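Side-chain contacts in farnesyl pyrophosphate synthetase (Staphylococcus aureus, PDB 5H9D), which probably builds heptaprenyl diphosphate by adding isopentenyl units stepwise to an allylic diphosphate, a magnesium-dependent reaction of the trans-prenyl diphosphate synthase family: residues Gly39-Arg44 / Met203-Ile208; Arg192-Ile197 / Ser305-Leu310; Pro246-Lys251 / Ile268-Lys273. All coordinates share one frame; numbering follows the deposited sequence.

Interaction 1. Residues Gly39-Arg44 / Met203-Ile208. With PO4 (phosphate ion), chain G.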
loop_
_atom_site.group_PDB
_atom_site.type_symbol
_atom_site.label_atom_id
_atom_site.label_comp_id
_atom_site.label_asym_id
_atom_site.label_seq_id
_atom_site.Cartn_x
_atom_site.Cartn_y
_atom_site.Cartn_z
ATOM N N GLY A 39 -9.478 -15.432 -2.244
ATOM C CA GLY A 39 -8.351 -15.831 -1.408
ATOM C C GLY A 39 -6.898 -16.067 -1.746
ATOM O O GLY A 39 -6.549 -16.697 -2.746
ATOM N N GLY A 40 -6.049 -15.564 -0.854
ATOM C CA GLY A 40 -4.611 -15.719 -0.965
ATOM C C GLY A 40 -4.147 -16.439 0.295
ATOM O O GLY A 40 -4.968 -16.824 1.111
ATOM N N LYS A 41 -2.841 -16.575 0.489
ATOM C CA LYS A 41 -2.310 -17.316 1.639
ATOM C C LYS A 41 -2.207 -16.651 3.001
ATOM O O LYS A 41 -1.735 -17.268 3.949
ATOM C CB LYS A 41 -0.947 -17.916 1.279
ATOM C CG LYS A 41 -0.068 -16.993 0.417
ATOM C CD LYS A 41 1.138 -17.724 -0.170
ATOM C CE LYS A 41 1.903 -16.834 -1.102
ATOM N NZ LYS A 41 1.116 -16.457 -2.302
ATOM N N ARG A 42 -2.622 -15.397 3.109
ATOM C CA ARG A 42 -2.591 -14.737 4.397
ATOM C C ARG A 42 -1.273 -14.930 5.150
ATOM O O ARG A 42 -1.274 -15.143 6.367
ATOM C CB ARG A 42 -3.733 -15.283 5.245
ATOM C CG ARG A 42 -5.064 -15.301 4.546
ATOM C CD ARG A 42 -5.615 -13.885 4.350
ATOM N NE ARG A 42 -6.947 -13.920 3.753
ATOM C CZ ARG A 42 -7.191 -14.164 2.468
ATOM N NH1 ARG A 42 -6.200 -14.392 1.631
ATOM N NH2 ARG A 42 -8.433 -14.184 2.017
ATOM N N VAL A 43 -0.148 -14.840 4.444
ATOM C CA VAL A 43 1.148 -15.010 5.105
ATOM C C VAL A 43 1.445 -13.901 6.123
ATOM O O VAL A 43 1.852 -14.209 7.230
ATOM C CB VAL A 43 2.310 -15.141 4.059
ATOM C CG1 VAL A 43 1.728 -15.278 2.683
ATOM C CG2 VAL A 43 3.262 -13.951 4.101
ATOM N N ARG A 44 1.225 -12.633 5.758
ATOM C CA ARG A 44 1.479 -11.497 6.663
ATOM C C ARG A 44 0.753 -11.688 7.999
ATOM O O ARG A 44 1.368 -11.615 9.061
ATOM C CB ARG A 44 1.071 -10.175 5.991
ATOM C CG ARG A 44 2.224 -9.385 5.361
ATOM C CD ARG A 44 1.912 -8.777 3.991
ATOM N NE ARG A 44 1.725 -9.825 2.991
ATOM C CZ ARG A 44 2.409 -9.915 1.858
ATOM N NH1 ARG A 44 3.340 -9.024 1.557
ATOM N NH2 ARG A 44 2.160 -10.897 1.016
ATOM N N MET A 203 12.820 -11.677 1.579
ATOM C CA MET A 203 13.737 -11.607 0.435
ATOM C C MET A 203 13.654 -12.918 -0.337
ATOM O O MET A 203 13.531 -12.928 -1.569
ATOM C CB MET A 203 15.184 -11.370 0.903
ATOM C CG MET A 203 15.404 -10.019 1.611
ATOM S SD MET A 203 15.297 -8.611 0.511
ATOM C CE MET A 203 16.604 -8.983 -0.674
ATOM N N SER A 204 13.704 -14.026 0.390
ATOM C CA SER A 204 13.600 -15.334 -0.234
ATOM C C SER A 204 12.262 -15.491 -0.965
ATOM O O SER A 204 12.189 -16.026 -2.078
ATOM C CB SER A 204 13.709 -16.412 0.821
ATOM O OG SER A 204 13.035 -17.573 0.376
ATOM N N PHE A 205 11.207 -15.019 -0.306
ATOM C CA PHE A 205 9.855 -15.062 -0.805
ATOM C C PHE A 205 9.815 -14.556 -2.242
ATOM O O PHE A 205 9.473 -15.300 -3.167
ATOM C CB PHE A 205 8.984 -14.180 0.096
ATOM C CG PHE A 205 7.495 -14.266 -0.196
ATOM C CD1 PHE A 205 6.829 -15.483 -0.170
ATOM C CD2 PHE A 205 6.754 -13.119 -0.444
ATOM C CE1 PHE A 205 5.453 -15.545 -0.383
ATOM C CE2 PHE A 205 5.389 -13.180 -0.651
ATOM C CZ PHE A 205 4.741 -14.385 -0.619
ATOM N N GLN A 206 10.166 -13.280 -2.411
ATOM C CA GLN A 206 10.175 -12.611 -3.708
ATOM C C GLN A 206 11.097 -13.264 -4.734
ATOM O O GLN A 206 10.745 -13.374 -5.905
ATOM C CB GLN A 206 10.573 -11.128 -3.539
ATOM C CG GLN A 206 10.417 -10.281 -4.816
ATOM C CD GLN A 206 8.981 -10.355 -5.386
ATOM O OE1 GLN A 206 8.024 -9.894 -4.751
ATOM N NE2 GLN A 206 8.839 -10.958 -6.583
ATOM N N ILE A 207 12.277 -13.688 -4.305
ATOM C CA ILE A 207 13.175 -14.303 -5.255
ATOM C C ILE A 207 12.491 -15.531 -5.842
ATOM O O ILE A 207 12.623 -15.831 -7.026
ATOM C CB ILE A 207 14.518 -14.675 -4.615
ATOM C CG1 ILE A 207 15.265 -13.397 -4.224
ATOM C CG2 ILE A 207 15.333 -15.485 -5.597
ATOM C CD1 ILE A 207 16.614 -13.598 -3.600
ATOM N N ILE A 208 11.718 -16.221 -5.016
ATOM C CA ILE A 208 11.018 -17.395 -5.497
ATOM C C ILE A 208 9.970 -17.028 -6.536
ATOM O O ILE A 208 9.889 -17.685 -7.569
ATOM C CB ILE A 208 10.431 -18.205 -4.325
ATOM C CG1 ILE A 208 11.548 -19.077 -3.751
ATOM C CG2 ILE A 208 9.247 -19.056 -4.767
ATOM C CD1 ILE A 208 11.383 -19.387 -2.281
HETATM P P PO4 G . -1.256 -13.306 -2.910
HETATM O O1 PO4 G . -0.014 -14.113 -3.070
HETATM O O2 PO4 G . -1.828 -13.547 -1.551
HETATM O O3 PO4 G . -0.935 -11.863 -3.067
HETATM O O4 PO4 G . -2.248 -13.699 -3.952
#
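K41 meets F205 through its CE, which sits at the rim of the ring and near its plane, 3.8 Å from F205 CZ and equally close to F205 CE1. The two side chains run alongside each other, pointing opposite ways: the lysine comes from the loop before helix 43-51, the phenylalanine from helix 188-215. F205 reaches so far because its ring bond lies anti to the backbone N (chi1 -173°), which sends CZ and CE1 out from the helix toward the loop. In K41 the chain is extended through chi2 and chi3 and then bends at the last bond (chi4 -65°). That bend splits the work of the side chain, since the methylene CE stays with the ring while NZ turns off to a phosphate ion. K41 NZ donates to O1 of the phosphate at 2.7 Å, and on the same ion O2 lies 3.6 Å from G40 CA. R44 comes in more loosely, its NH2 4.3 Å from F205 CE2 and at an oblique angle to the ring.

The stretch G39-R44 carries the Gly-Gly-Lys-Arg-Val-Arg signature of trans-prenyl synthases, which in relatives helps hold the diphosphate of isopentenyl diphosphate. The phosphate, probably brought in by the crystallisation liquor, is consistent with such an anion site. R42, at the N-cap of helix 43-51, makes a salt bridge with E14.

Around the contact, helix 158-183 supplies T169 against F205 and S176 against R44, while helix 62-85 brings E72 and H75 to R44. Helix 276-296 packs against other side chains of M203-I208, among them I207 on V283, so this turn of helix 188-215 lies deep in the all-helical bundle.

Interaction 2. Residues Arg192-Ile197 / Ser305-Leu310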
loop_
_atom_site.group_PDB
_atom_site.type_symbol
_atom_site.label_atom_id
_atom_site.label_comp_id
_atom_site.label_asym_id
_atom_site.label_seq_id
_atom_site.Cartn_x
_atom_site.Cartn_y
_atom_site.Cartn_z
ATOM N N ARG A 192 14.478 -7.798 17.609
ATOM C CA ARG A 192 15.515 -7.611 16.613
ATOM C C ARG A 192 15.675 -8.931 15.865
ATOM O O ARG A 192 15.890 -8.958 14.653
ATOM C CB ARG A 192 16.828 -7.208 17.283
ATOM C CG ARG A 192 17.483 -5.987 16.645
ATOM C CD ARG A 192 18.004 -6.286 15.250
ATOM N NE ARG A 192 19.413 -6.672 15.254
ATOM C CZ ARG A 192 19.921 -7.767 15.824
ATOM N NH1 ARG A 192 19.143 -8.635 16.465
ATOM N NH2 ARG A 192 21.230 -7.994 15.742
ATOM N N LYS A 193 15.532 -10.030 16.595
ATOM C CA LYS A 193 15.649 -11.350 16.000
ATOM C C LYS A 193 14.525 -11.587 14.980
ATOM O O LYS A 193 14.762 -12.019 13.857
ATOM C CB LYS A 193 15.586 -12.421 17.089
ATOM C CG LYS A 193 16.374 -13.652 16.754
ATOM C CD LYS A 193 17.843 -13.299 16.760
ATOM C CE LYS A 193 18.372 -13.072 18.210
ATOM N NZ LYS A 193 18.302 -14.321 19.067
ATOM N N LEU A 194 13.295 -11.297 15.379
ATOM C CA LEU A 194 12.169 -11.500 14.487
ATOM C C LEU A 194 12.135 -10.470 13.359
ATOM O O LEU A 194 11.693 -10.775 12.250
ATOM C CB LEU A 194 10.880 -11.536 15.300
ATOM C CG LEU A 194 10.857 -12.833 16.130
ATOM C CD1 LEU A 194 9.823 -12.750 17.245
ATOM C CD2 LEU A 194 10.578 -14.002 15.219
ATOM N N LYS A 195 12.624 -9.261 13.614
ATOM C CA LYS A 195 12.682 -8.290 12.535
ATOM C C LYS A 195 13.573 -8.903 11.431
ATOM O O LYS A 195 13.184 -8.942 10.265
ATOM C CB LYS A 195 13.276 -6.964 13.017
ATOM C CG LYS A 195 13.307 -5.856 11.933
ATOM C CD LYS A 195 14.648 -5.078 11.923
ATOM C CE LYS A 195 14.819 -4.106 13.099
ATOM N NZ LYS A 195 14.266 -2.717 12.842
ATOM N N MET A 196 14.755 -9.393 11.806
ATOM C CA MET A 196 15.676 -10.020 10.847
ATOM C C MET A 196 15.158 -11.327 10.210
ATOM O O MET A 196 15.330 -11.525 8.998
ATOM C CB MET A 196 17.061 -10.272 11.483
ATOM C CG MET A 196 17.805 -8.989 11.815
ATOM S SD MET A 196 19.418 -9.270 12.458
ATOM C CE MET A 196 20.277 -9.138 10.995
ATOM N N ILE A 197 14.536 -12.207 11.007
ATOM C CA ILE A 197 13.990 -13.463 10.479
ATOM C C ILE A 197 12.980 -13.140 9.370
ATOM O O ILE A 197 13.044 -13.683 8.252
ATOM C CB ILE A 197 13.237 -14.266 11.548
ATOM C CG1 ILE A 197 14.218 -14.808 12.589
ATOM C CG2 ILE A 197 12.456 -15.397 10.882
ATOM C CD1 ILE A 197 13.574 -15.573 13.685
ATOM N N SER A 305 8.485 -24.242 16.770
ATOM C CA SER A 305 8.301 -25.378 15.868
ATOM C C SER A 305 7.445 -24.994 14.660
ATOM O O SER A 305 7.583 -25.558 13.567
ATOM C CB SER A 305 7.611 -26.547 16.585
ATOM O OG SER A 305 8.413 -27.123 17.597
ATOM N N LEU A 306 6.540 -24.045 14.869
ATOM C CA LEU A 306 5.641 -23.601 13.810
ATOM C C LEU A 306 6.338 -22.670 12.856
ATOM O O LEU A 306 6.150 -22.758 11.664
ATOM C CB LEU A 306 4.393 -22.938 14.409
ATOM C CG LEU A 306 3.350 -23.934 14.966
ATOM C CD1 LEU A 306 2.304 -23.228 15.811
ATOM C CD2 LEU A 306 2.700 -24.661 13.806
ATOM N N LEU A 307 7.161 -21.784 13.387
ATOM C CA LEU A 307 7.909 -20.858 12.555
ATOM C C LEU A 307 8.889 -21.692 11.723
ATOM O O LEU A 307 8.985 -21.484 10.516
ATOM C CB LEU A 307 8.636 -19.847 13.446
ATOM C CG LEU A 307 9.266 -18.551 12.937
ATOM C CD1 LEU A 307 8.292 -17.734 12.154
ATOM C CD2 LEU A 307 9.761 -17.765 14.162
ATOM N N LEU A 308 9.595 -22.638 12.357
ATOM C CA LEU A 308 10.541 -23.513 11.649
ATOM C C LEU A 308 9.827 -24.240 10.511
ATOM O O LEU A 308 10.318 -24.305 9.386
ATOM C CB LEU A 308 11.159 -24.551 12.597
ATOM C CG LEU A 308 12.366 -24.126 13.444
ATOM C CD1 LEU A 308 12.381 -24.922 14.747
ATOM C CD2 LEU A 308 13.640 -24.343 12.685
ATOM N N SER A 309 8.660 -24.786 10.824
ATOM C CA SER A 309 7.841 -25.479 9.841
ATOM C C SER A 309 7.399 -24.533 8.709
ATOM O O SER A 309 7.573 -24.832 7.534
ATOM C CB SER A 309 6.612 -26.055 10.533
ATOM O OG SER A 309 5.761 -26.674 9.594
ATOM N N LEU A 310 6.816 -23.394 9.071
ATOM C CA LEU A 310 6.364 -22.431 8.082
ATOM C C LEU A 310 7.535 -21.885 7.257
ATOM O O LEU A 310 7.427 -21.717 6.054
ATOM C CB LEU A 310 5.611 -21.276 8.758
ATOM C CG LEU A 310 5.149 -20.122 7.839
ATOM C CD1 LEU A 310 4.131 -20.636 6.812
ATOM C CD2 LEU A 310 4.528 -18.996 8.668
#
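L307 pushes one methyl, CD2, toward two side chains of helix 188-215, and those three residues make the whole contact. L307 has 46 Å² of its surface buried here, I197 23 Å² and L194 19 Å². The partners on helix 188-215 are three residues apart, hence on one side of that helix, and the leucine from helix 302-315 comes at the pair of them.

L307 CD2 lies 4.0 Å from L194 CD2 and 4.4 Å from I197 CD1. Within their own helix, L194 CD2 and I197 CD1 are 3.7 Å apart, so the three methyls form a small triangle. In L307 the branch point is set anti to the backbone N (chi1 -166°), which carries both methyls out from its helix. L194 does the opposite: its CG stands beside the backbone N (chi1 -70°), and although CB does not aim at the other helix, the end of the side chain swings closer. The leucines cross obliquely. I197 starts off in the right direction, and its extended branch (chi2 179°) puts CD1 at the front.

The nearest CA atoms, those of I197 and L307, are 9.8 Å apart, which is why the side-chain ends do all the touching. Other residues complete the surroundings: F47 and L50 of helix 43-51 lie against L307, L298 against both L194 and I197, and L294 and I295 of helix 276-296 against I197.

No hydrogen bond or charge pair spans the two segments. What joins these two helices of the isoprenoid synthase fold here is therefore burial of aliphatic methyls, with nothing directional to dictate a precise angle between the helices; their placement probably depends on side-chain shape and on the neighbours around them.

Interaction 3. Residues Pro246-Lys251 / Ile268-Lys273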
loop_
_atom_site.group_PDB
_atom_site.type_symbol
_atom_site.label_atom_id
_atom_site.label_comp_id
_atom_site.label_asym_id
_atom_site.label_seq_id
_atom_site.Cartn_x
_atom_site.Cartn_y
_atom_site.Cartn_z
ATOM N N PRO A 246 27.229 -12.575 -22.575
ATOM C CA PRO A 246 27.258 -11.326 -23.344
ATOM C C PRO A 246 26.344 -11.256 -24.573
ATOM O O PRO A 246 26.074 -10.166 -25.080
ATOM C CB PRO A 246 28.744 -11.156 -23.685
ATOM C CG PRO A 246 29.296 -12.542 -23.610
ATOM C CD PRO A 246 28.588 -13.117 -22.413
ATOM N N ASP A 247 25.865 -12.394 -25.060
ATOM C CA ASP A 247 24.949 -12.373 -26.211
ATOM C C ASP A 247 23.564 -11.995 -25.690
ATOM O O ASP A 247 22.884 -11.136 -26.252
ATOM C CB ASP A 247 24.838 -13.751 -26.873
ATOM C CG ASP A 247 26.150 -14.250 -27.398
ATOM O OD1 ASP A 247 26.475 -15.439 -27.155
ATOM O OD2 ASP A 247 26.851 -13.456 -28.053
ATOM N N PHE A 248 23.163 -12.675 -24.613
ATOM C CA PHE A 248 21.880 -12.460 -23.976
ATOM C C PHE A 248 21.836 -11.028 -23.426
ATOM O O PHE A 248 20.780 -10.390 -23.422
ATOM C CB PHE A 248 21.692 -13.480 -22.845
ATOM C CG PHE A 248 20.315 -13.476 -22.236
ATOM C CD1 PHE A 248 19.231 -14.001 -22.930
ATOM C CD2 PHE A 248 20.101 -12.941 -20.971
ATOM C CE1 PHE A 248 17.955 -13.994 -22.368
ATOM C CE2 PHE A 248 18.833 -12.929 -20.409
ATOM C CZ PHE A 248 17.762 -13.455 -21.103
ATOM N N LYS A 249 22.977 -10.519 -22.970
ATOM C CA LYS A 249 23.006 -9.165 -22.447
ATOM C C LYS A 249 22.623 -8.150 -23.536
ATOM O O LYS A 249 21.857 -7.216 -23.299
ATOM C CB LYS A 249 24.389 -8.838 -21.878
ATOM C CG LYS A 249 24.451 -7.460 -21.243
ATOM C CD LYS A 249 25.765 -7.211 -20.544
ATOM C CE LYS A 249 25.815 -5.784 -20.018
ATOM N NZ LYS A 249 27.125 -5.477 -19.369
ATOM N N LEU A 250 23.146 -8.338 -24.737
ATOM C CA LEU A 250 22.828 -7.433 -25.832
ATOM C C LEU A 250 21.406 -7.740 -26.276
ATOM O O LEU A 250 20.680 -6.870 -26.750
ATOM C CB LEU A 250 23.823 -7.643 -26.977
ATOM C CG LEU A 250 25.287 -7.568 -26.494
ATOM C CD1 LEU A 250 26.211 -8.429 -27.370
ATOM C CD2 LEU A 250 25.708 -6.095 -26.464
ATOM N N LYS A 251 20.999 -8.984 -26.080
ATOM C CA LYS A 251 19.663 -9.401 -26.459
ATOM C C LYS A 251 18.633 -8.748 -25.543
ATOM O O LYS A 251 17.460 -8.594 -25.910
ATOM C CB LYS A 251 19.557 -10.924 -26.404
ATOM C CG LYS A 251 18.249 -11.458 -26.951
ATOM C CD LYS A 251 18.379 -12.939 -27.287
ATOM C CE LYS A 251 17.027 -13.549 -27.645
ATOM N NZ LYS A 251 16.419 -12.862 -28.819
ATOM N N ILE A 268 12.669 -15.599 -22.678
ATOM C CA ILE A 268 12.157 -16.403 -21.582
ATOM C C ILE A 268 12.457 -17.890 -21.801
ATOM O O ILE A 268 12.517 -18.663 -20.851
ATOM C CB ILE A 268 10.627 -16.148 -21.345
ATOM C CG1 ILE A 268 9.868 -17.472 -21.254
ATOM C CG2 ILE A 268 10.066 -15.220 -22.412
ATOM C CD1 ILE A 268 8.395 -17.291 -20.890
ATOM N N GLN A 269 12.688 -18.280 -23.051
ATOM C CA GLN A 269 12.999 -19.680 -23.367
ATOM C C GLN A 269 14.454 -20.001 -23.085
ATOM O O GLN A 269 14.799 -21.151 -22.885
ATOM C CB GLN A 269 12.713 -19.984 -24.842
ATOM C CG GLN A 269 11.864 -21.228 -25.059
ATOM C CD GLN A 269 10.468 -21.083 -24.464
ATOM O OE1 GLN A 269 9.684 -20.221 -24.884
ATOM N NE2 GLN A 269 10.153 -21.920 -23.475
ATOM N N ILE A 270 15.303 -18.978 -23.087
ATOM C CA ILE A 270 16.726 -19.156 -22.828
ATOM C C ILE A 270 16.987 -19.266 -21.330
ATOM O O ILE A 270 17.839 -20.036 -20.895
ATOM C CB ILE A 270 17.565 -17.981 -23.401
ATOM C CG1 ILE A 270 17.498 -17.975 -24.931
ATOM C CG2 ILE A 270 19.008 -18.105 -22.948
ATOM C CD1 ILE A 270 18.055 -19.239 -25.599
ATOM N N ILE A 271 16.247 -18.497 -20.542
ATOM C CA ILE A 271 16.415 -18.516 -19.097
ATOM C C ILE A 271 16.143 -19.900 -18.502
ATOM O O ILE A 271 16.836 -20.330 -17.573
ATOM C CB ILE A 271 15.495 -17.450 -18.406
ATOM C CG1 ILE A 271 16.174 -16.073 -18.402
ATOM C CG2 ILE A 271 15.194 -17.858 -16.977
ATOM C CD1 ILE A 271 17.479 -15.998 -17.574
ATOM N N ARG A 272 15.154 -20.599 -19.051
ATOM C CA ARG A 272 14.773 -21.918 -18.551
ATOM C C ARG A 272 15.816 -23.029 -18.648
ATOM O O ARG A 272 16.066 -23.726 -17.658
ATOM C CB ARG A 272 13.478 -22.368 -19.220
ATOM C CG ARG A 272 12.375 -21.352 -19.029
ATOM C CD ARG A 272 11.148 -21.678 -19.844
ATOM N NE ARG A 272 10.326 -22.713 -19.235
ATOM C CZ ARG A 272 9.057 -22.945 -19.562
ATOM N NH1 ARG A 272 8.467 -22.213 -20.509
ATOM N NH2 ARG A 272 8.366 -23.883 -18.917
ATOM N N LYS A 273 16.424 -23.224 -19.816
ATOM C CA LYS A 273 17.428 -24.280 -19.923
ATOM C C LYS A 273 18.744 -23.783 -19.340
ATOM O O LYS A 273 19.819 -24.352 -19.589
ATOM C CB LYS A 273 17.638 -24.707 -21.380
ATOM C CG LYS A 273 18.511 -25.980 -21.535
ATOM C CD LYS A 273 17.829 -27.220 -20.920
ATOM C CE LYS A 273 18.614 -28.517 -21.134
ATOM N NZ LYS A 273 19.878 -28.598 -20.347
#
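F248 lies against I270 and I271 where two consecutive helices, 246-253 and 261-272, fold back on each other as a helical hairpin in the all-alpha isoprenoid synthase fold. The helices run in broadly opposite senses, and the closest CA atoms, those of F248 and I270, are 8.5 Å apart.

Apolar contacts carry the pairing. F248 has 65 Å² buried, more than either isoleucine, and its ring bond is anti to the backbone N (chi1 -172°), so the ring stretches straight across to the second helix. One flank of the ring meets I270: F248 CD1 is 4.1 Å from I270 CG2, and F248 CE1 is 4.1 Å from I270 CB. I270 offers this branch because CG2 stands anti to its own backbone N while CG1 stays beside it. These two side chains lie side by side with their ends pointing opposite ways, whereas F248 and I271 meet at about a right angle. Both isoleucine atoms nearest the ring, I270 CG2 and I271 CG1, approach it obliquely. Helix 236-243 closes in on the phenylalanine with I238, E241 and M242, so the ring is buried although the hairpin lies far from the centre of the chain. I271, for its part, touches F214 of helix 188-215.

Charge enters at the edge of the contact. K251, one turn after F248, points toward the second helix without reaching I268-K273, and its NZ instead makes a salt bridge with E263, earlier on helix 261-272. A second, weak ion pair runs to E266. The hairpin thus joins an apolar centre to an ionic link made by the same two helices.

At the far end of the ring the closest approach to I271 is F248 CZ to I271 CG1, 4.1 Å.

Helix 188-215 supplies one segment each to interactions 1 and 2, with 192-197 about a turn and a half of chain before 203-208. Their centres are 14 Å apart and their nearest atoms about 6 Å. Along the chain their segments alternate: 39-44, 192-197, 203-208 and 305-310, so early, middle and late parts of the sequence are brought together on one helix. Interaction 3 is local, pairing consecutive helices between the two segments of interaction 2; its centre lies 27 Å from that of interaction 1 and 36 Å from that of interaction 2. The central helix meets the anion-site lysine through F205 and helix 302-315 through L194 and I197; a peripheral hairpin leans on it through F214.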